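PDB 3IWA: FAD-dependent pyridine nucleotide-disulphide oxidoreductase, which probably catalyses electron transfer from a reduced pyridine nucleotide through a bound FAD cofactor, as in other pyridine nucleotide-disulphide oxidoreductases. Local coordinates for residues G198-S201 against K202-Q206; L208-D211 against L212-D216. All blocks are in the same frame, centred on the assembly; numbering follows the deposited sequence.

Contact 1: residues G198-S201 against K202-Q206; sequences GFTS and KSLSQ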
ATOM      1  N   GLY A 198      -9.086  20.701   1.484  1.00 40.04           N
ATOM      2  CA  GLY A 198      -9.737  19.511   0.968  1.00 40.59           C
ATOM      3  C   GLY A 198      -8.809  18.335   0.697  1.00 41.45           C
ATOM      4  O   GLY A 198      -9.296  17.249   0.401  1.00 41.99           O
ATOM      5  N   PHE A 199      -7.490  18.548   0.749  1.00 41.77           N
ATOM      6  CA  PHE A 199      -6.507  17.477   0.566  1.00 42.69           C
ATOM      7  C   PHE A 199      -5.761  17.089   1.860  1.00 41.81           C
ATOM      8  O   PHE A 199      -5.551  15.901   2.098  1.00 41.92           O
ATOM      9  CB  PHE A 199      -5.484  17.855  -0.495  1.00 43.87           C
ATOM     10  CG  PHE A 199      -5.997  17.741  -1.925  1.00 48.57           C
ATOM     11  CD1 PHE A 199      -5.356  16.911  -2.835  1.00 50.96           C
ATOM     12  CD2 PHE A 199      -7.104  18.478  -2.358  1.00 52.47           C
ATOM     13  CE1 PHE A 199      -5.809  16.799  -4.133  1.00 53.45           C
ATOM     14  CE2 PHE A 199      -7.570  18.371  -3.664  1.00 53.25           C
ATOM     15  CZ  PHE A 199      -6.918  17.527  -4.552  1.00 53.86           C
ATOM     16  N   THR A 200      -5.327  18.075   2.655  1.00 40.41           N
ATOM     17  CA  THR A 200      -4.848  17.821   4.010  1.00 39.83           C
ATOM     18  C   THR A 200      -5.705  18.584   5.013  1.00 39.01           C
ATOM     19  O   THR A 200      -6.376  19.543   4.643  1.00 39.44           O
ATOM     20  CB  THR A 200      -3.391  18.227   4.221  1.00 39.86           C
ATOM     21  OG1 THR A 200      -3.326  19.648   4.295  1.00 41.53           O
ATOM     22  CG2 THR A 200      -2.482  17.710   3.110  1.00 38.18           C
ATOM     23  N   SER A 201      -5.688  18.159   6.280  1.00 37.96           N
ATOM     24  CA  SER A 201      -6.288  18.969   7.368  1.00 37.82           C
ATOM     25  C   SER A 201      -5.545  20.299   7.554  1.00 37.39           C
ATOM     26  O   SER A 201      -4.424  20.460   7.085  1.00 37.29           O
ATOM     27  CB  SER A 201      -6.247  18.219   8.717  1.00 37.49           C
ATOM     28  OG  SER A 201      -4.897  18.101   9.167  1.00 36.66           O
ATOM     29  N   LYS A 202      -6.152  21.228   8.278  1.00 38.52           N
ATOM     30  CA  LYS A 202      -5.488  22.495   8.661  1.00 40.17           C
ATOM     31  C   LYS A 202      -4.175  22.252   9.413  1.00 39.87           C
ATOM     32  O   LYS A 202      -3.130  22.801   9.063  1.00 40.20           O
ATOM     33  CB  LYS A 202      -6.442  23.343   9.510  1.00 41.71           C
ATOM     34  CG  LYS A 202      -6.094  24.828   9.527  1.00 45.58           C
ATOM     35  CD  LYS A 202      -7.207  25.702  10.114  1.00 49.76           C
ATOM     36  CE  LYS A 202      -6.634  27.080  10.553  1.00 53.02           C
ATOM     37  NZ  LYS A 202      -7.518  27.789  11.546  1.00 54.36           N
ATOM     38  N   SER A 203      -4.211  21.361  10.401  1.00 39.61           N
ATOM     39  CA  SER A 203      -3.038  21.040  11.209  1.00 39.62           C
ATOM     40  C   SER A 203      -1.890  20.459  10.360  1.00 39.75           C
ATOM     41  O   SER A 203      -0.715  20.856  10.497  1.00 39.06           O
ATOM     42  CB  SER A 203      -3.428  20.092  12.362  1.00 40.11           C
ATOM     43  OG  SER A 203      -3.649  18.735  11.952  1.00 39.52           O
ATOM     44  N   LEU A 204      -2.232  19.548   9.452  1.00 39.42           N
ATOM     45  CA  LEU A 204      -1.223  18.980   8.573  1.00 39.38           C
ATOM     46  C   LEU A 204      -0.715  19.993   7.515  1.00 39.28           C
ATOM     47  O   LEU A 204       0.460  19.993   7.129  1.00 38.95           O
ATOM     48  CB  LEU A 204      -1.739  17.712   7.887  1.00 39.42           C
ATOM     49  CG  LEU A 204      -0.583  16.940   7.245  1.00 39.95           C
ATOM     50  CD1 LEU A 204       0.473  16.580   8.335  1.00 39.32           C
ATOM     51  CD2 LEU A 204      -1.086  15.709   6.551  1.00 42.15           C
ATOM     52  N   SER A 205      -1.601  20.839   7.033  1.00 39.96           N
ATOM     53  CA  SER A 205      -1.193  21.818   6.038  1.00 41.54           C
ATOM     54  C   SER A 205      -0.048  22.702   6.510  1.00 42.19           C
ATOM     55  O   SER A 205       0.766  23.114   5.692  1.00 43.24           O
ATOM     56  CB  SER A 205      -2.358  22.666   5.612  1.00 41.50           C
ATOM     57  OG  SER A 205      -2.594  23.620   6.599  1.00 42.40           O
ATOM     58  N   GLN A 206       0.065  22.948   7.814  1.00 43.37           N
ATOM     59  CA  GLN A 206       1.136  23.811   8.342  1.00 44.08           C
ATOM     60  C   GLN A 206       2.499  23.207   8.107  1.00 44.39           C
ATOM     61  O   GLN A 206       3.487  23.926   7.904  1.00 44.41           O
ATOM     62  CB  GLN A 206       1.031  24.035   9.853  1.00 44.57           C
ATOM     63  CG  GLN A 206      -0.285  24.519  10.415  1.00 47.35           C
ATOM     64  CD  GLN A 206      -0.762  25.826   9.836  1.00 51.34           C
ATOM     65  OE1 GLN A 206       0.034  26.676   9.392  1.00 53.11           O
ATOM     66  NE2 GLN A 206      -2.085  26.003   9.839  1.00 52.31           N
TER

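Contact 2: residues L208-D211 against L212-D216; sequences LRHD and LEKND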
ATOM      1  N   LEU A 208       3.230  21.451   5.519  1.00 44.53           N
ATOM      2  CA  LEU A 208       3.530  21.708   4.113  1.00 44.07           C
ATOM      3  C   LEU A 208       3.844  23.196   3.945  1.00 43.73           C
ATOM      4  O   LEU A 208       4.759  23.547   3.216  1.00 43.53           O
ATOM      5  CB  LEU A 208       2.396  21.255   3.181  1.00 43.10           C
ATOM      6  CG  LEU A 208       2.136  19.764   2.958  1.00 43.05           C
ATOM      7  CD1 LEU A 208       1.508  19.074   4.217  1.00 43.14           C
ATOM      8  CD2 LEU A 208       1.220  19.567   1.739  1.00 39.74           C
ATOM      9  N   ARG A 209       3.093  24.053   4.623  1.00 44.00           N
ATOM     10  CA  ARG A 209       3.331  25.499   4.576  1.00 45.03           C
ATOM     11  C   ARG A 209       4.774  25.824   4.945  1.00 46.27           C
ATOM     12  O   ARG A 209       5.421  26.609   4.237  1.00 46.28           O
ATOM     13  CB  ARG A 209       2.365  26.278   5.475  1.00 44.53           C
ATOM     14  CG  ARG A 209       2.419  27.788   5.262  1.00 43.47           C
ATOM     15  CD  ARG A 209       1.386  28.542   6.111  1.00 42.55           C
ATOM     16  NE  ARG A 209       1.510  30.007   5.961  1.00 40.19           N
ATOM     17  CZ  ARG A 209       0.504  30.876   6.019  1.00 40.80           C
ATOM     18  NH1 ARG A 209      -0.748  30.510   6.239  1.00 38.50           N
ATOM     19  NH2 ARG A 209       0.747  32.158   5.812  1.00 47.33           N
ATOM     20  N   HIS A 210       5.294  25.175   5.991  1.00 47.94           N
ATOM     21  CA  HIS A 210       6.641  25.471   6.490  1.00 49.25           C
ATOM     22  C   HIS A 210       7.671  25.056   5.484  1.00 49.72           C
ATOM     23  O   HIS A 210       8.645  25.776   5.282  1.00 50.04           O
ATOM     24  CB  HIS A 210       6.958  24.771   7.811  1.00 49.99           C
ATOM     25  CG  HIS A 210       8.378  24.965   8.276  1.00 52.63           C
ATOM     26  ND1 HIS A 210       9.290  23.930   8.346  1.00 54.61           N
ATOM     27  CD2 HIS A 210       9.043  26.078   8.682  1.00 55.36           C
ATOM     28  CE1 HIS A 210      10.443  24.391   8.798  1.00 56.24           C
ATOM     29  NE2 HIS A 210      10.326  25.693   8.991  1.00 57.09           N
ATOM     30  N   ASP A 211       7.477  23.887   4.876  1.00 49.59           N
ATOM     31  CA  ASP A 211       8.372  23.446   3.841  1.00 49.73           C
ATOM     32  C   ASP A 211       8.484  24.550   2.804  1.00 49.79           C
ATOM     33  O   ASP A 211       9.587  24.848   2.367  1.00 50.02           O
ATOM     34  CB  ASP A 211       7.923  22.119   3.214  1.00 49.98           C
ATOM     35  CG  ASP A 211       8.957  21.553   2.221  1.00 51.02           C
ATOM     36  OD1 ASP A 211       9.031  22.069   1.090  1.00 54.49           O
ATOM     37  OD2 ASP A 211       9.698  20.595   2.539  1.00 51.78           O
ATOM     38  N   LEU A 212       7.370  25.184   2.433  1.00 50.04           N
ATOM     39  CA  LEU A 212       7.428  26.242   1.414  1.00 50.32           C
ATOM     40  C   LEU A 212       8.146  27.516   1.932  1.00 50.86           C
ATOM     41  O   LEU A 212       9.009  28.063   1.259  1.00 49.88           O
ATOM     42  CB  LEU A 212       6.036  26.611   0.894  1.00 50.16           C
ATOM     43  CG  LEU A 212       5.143  25.540   0.250  1.00 49.81           C
ATOM     44  CD1 LEU A 212       3.994  26.254  -0.386  1.00 48.74           C
ATOM     45  CD2 LEU A 212       5.866  24.671  -0.776  1.00 47.41           C
ATOM     46  N   GLU A 213       7.763  27.982   3.113  1.00 51.50           N
ATOM     47  CA  GLU A 213       8.292  29.222   3.639  1.00 52.98           C
ATOM     48  C   GLU A 213       9.778  29.179   3.979  1.00 53.77           C
ATOM     49  O   GLU A 213      10.460  30.197   3.892  1.00 53.78           O
ATOM     50  CB  GLU A 213       7.520  29.642   4.861  1.00 52.86           C
ATOM     51  CG  GLU A 213       6.108  30.010   4.554  1.00 53.72           C
ATOM     52  CD  GLU A 213       5.289  30.141   5.805  1.00 55.26           C
ATOM     53  OE1 GLU A 213       5.650  29.471   6.798  1.00 53.23           O
ATOM     54  OE2 GLU A 213       4.293  30.904   5.792  1.00 59.56           O
ATOM     55  N   LYS A 214      10.278  28.012   4.349  1.00 54.52           N
ATOM     56  CA  LYS A 214      11.667  27.904   4.722  1.00 55.32           C
ATOM     57  C   LYS A 214      12.551  27.757   3.484  1.00 55.31           C
ATOM     58  O   LYS A 214      13.778  27.927   3.554  1.00 55.71           O
ATOM     59  CB  LYS A 214      11.864  26.792   5.752  1.00 55.80           C
ATOM     60  CG  LYS A 214      12.621  25.559   5.326  1.00 58.18           C
ATOM     61  CD  LYS A 214      12.729  24.598   6.542  1.00 61.59           C
ATOM     62  CE  LYS A 214      13.865  23.583   6.450  1.00 63.46           C
ATOM     63  NZ  LYS A 214      13.437  22.262   7.069  1.00 64.39           N
ATOM     64  N   ASN A 215      11.934  27.461   2.346  1.00 54.60           N
ATOM     65  CA  ASN A 215      12.658  27.494   1.080  1.00 54.00           C
ATOM     66  C   ASN A 215      12.230  28.715   0.245  1.00 53.09           C
ATOM     67  O   ASN A 215      12.214  28.661  -0.976  1.00 52.17           O
ATOM     68  CB  ASN A 215      12.490  26.163   0.319  1.00 54.22           C
ATOM     69  CG  ASN A 215      13.123  24.980   1.058  1.00 54.73           C
ATOM     70  OD1 ASN A 215      14.191  24.483   0.680  1.00 57.03           O
ATOM     71  ND2 ASN A 215      12.467  24.527   2.114  1.00 54.42           N
ATOM     72  N   ASP A 216      11.862  29.796   0.938  1.00 52.27           N
ATOM     73  CA  ASP A 216      11.679  31.132   0.350  1.00 52.51           C
ATOM     74  C   ASP A 216      10.395  31.372  -0.446  1.00 51.23           C
ATOM     75  O   ASP A 216      10.242  32.432  -1.063  1.00 51.20           O
ATOM     76  CB  ASP A 216      12.857  31.496  -0.560  1.00 53.54           C
ATOM     77  CG  ASP A 216      14.165  31.600   0.183  1.00 56.53           C
ATOM     78  OD1 ASP A 216      14.202  31.484   1.424  1.00 62.00           O
ATOM     79  OD2 ASP A 216      15.178  31.835  -0.498  1.00 63.51           O
TER

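Contact 1: residues G198-S201 against K202-Q206
With chi1 near +68°, S201 holds its OG between its own backbone N and carbonyl carbon, and from there the hydroxyl reaches over the first turn of the helix to meet L204. T200 has a similar first torsion, 74°, which turns its OG1 toward the carbonyl oxygen of S201 and the side of S205. The bond from L204 N to S201 OG is 3.0 Å long and nearly straight, with an angle of 163° at the hydrogen. It is a classic N-cap: the serine just before helix 202-214 caps an amide of the first turn with its side chain. The same residue also opens the regular backbone pattern, since S205 N donates to S201 O over 2.8 Å. That carbonyl oxygen is gripped twice, because T200 OG1 donates to it as well, at 3.1 Å and tilted out of the carbonyl plane. The next carbonyl, K202 O, takes a bond from S205 OG at 2.7 Å, a side-chain bond within the first turn. T200 CB lies 4.1 Å from L204 CB, and T200 OG1 touches S205 CB. Q389 NE2 gives S201 OG a second polar partner, and E357 accepts from K202 N, another amide at this helix start.

Contact 2: residues L208-D211 against L212-D216
R209 and E213, one helical turn apart, meet in a salt bridge in which NE of the arginine donates to OE2 of the glutamate over 2.9 Å. The bond is nearly straight, at 169°, and lies close to the guanidinium plane, but it reaches the carboxylate from above its plane, the two flat groups being turned 62° apart. An arginine chain extended from CG to NE, its CG anti to the backbone N (chi1 -170°), brings NE across to OE2 of the glutamate, while NH1 bonds T221 beyond strand 218-220.

The close-packed side belongs to L212. This buried side chain packs on V219 of strand 218-220, the strand that closes the beta-alpha-beta unit begun by strand 185-189 and helix 202-214, and separately on L172 and V176 of the preceding helix 169-182. L208 and D211 are buried too, D211 accepting from the backbone amides of F345, E346 and G347. The other side is more exposed: there K214 lays its CB over a face of the H210 ring, 4.1 Å from the centroid, as a CH-pi contact, and sends NZ to E346.

Toward the end of the helix N215 ND2 donates to D211 O over 2.9 Å, and D216, with positive phi, is the C-prime residue of a Schellman motif. A side-chain amide thus supplies a donor to a carbonyl of the last turn, and E346, whose OE2 bonds N215 ND2 while its OE1 pairs with K214 NZ, probably favours the charged form of that lysine.

Overall arrangement
Strand 185-189 is followed by a loop whose last residues, 198-201, run straight into helix 202-214. Contact 1 closes the turn at the start of that helix; contact 2 lies further along, spanning its final turns and the exit toward strand 218-220. The two are in series, neither nested nor crossed, with centres about 14 Å apart, and the helix itself is what connects them. Outside partners extend both contacts to other parts of the chain: the beginning of the helix faces helix 356-361 and strand 399-406, whereas its end meets the loop around 344-347, the earlier helix 169-182 and strand 218-220. One helix of a parallel, Rossmann-like sheet domain thereby abuts elements belonging to the antiparallel sheet.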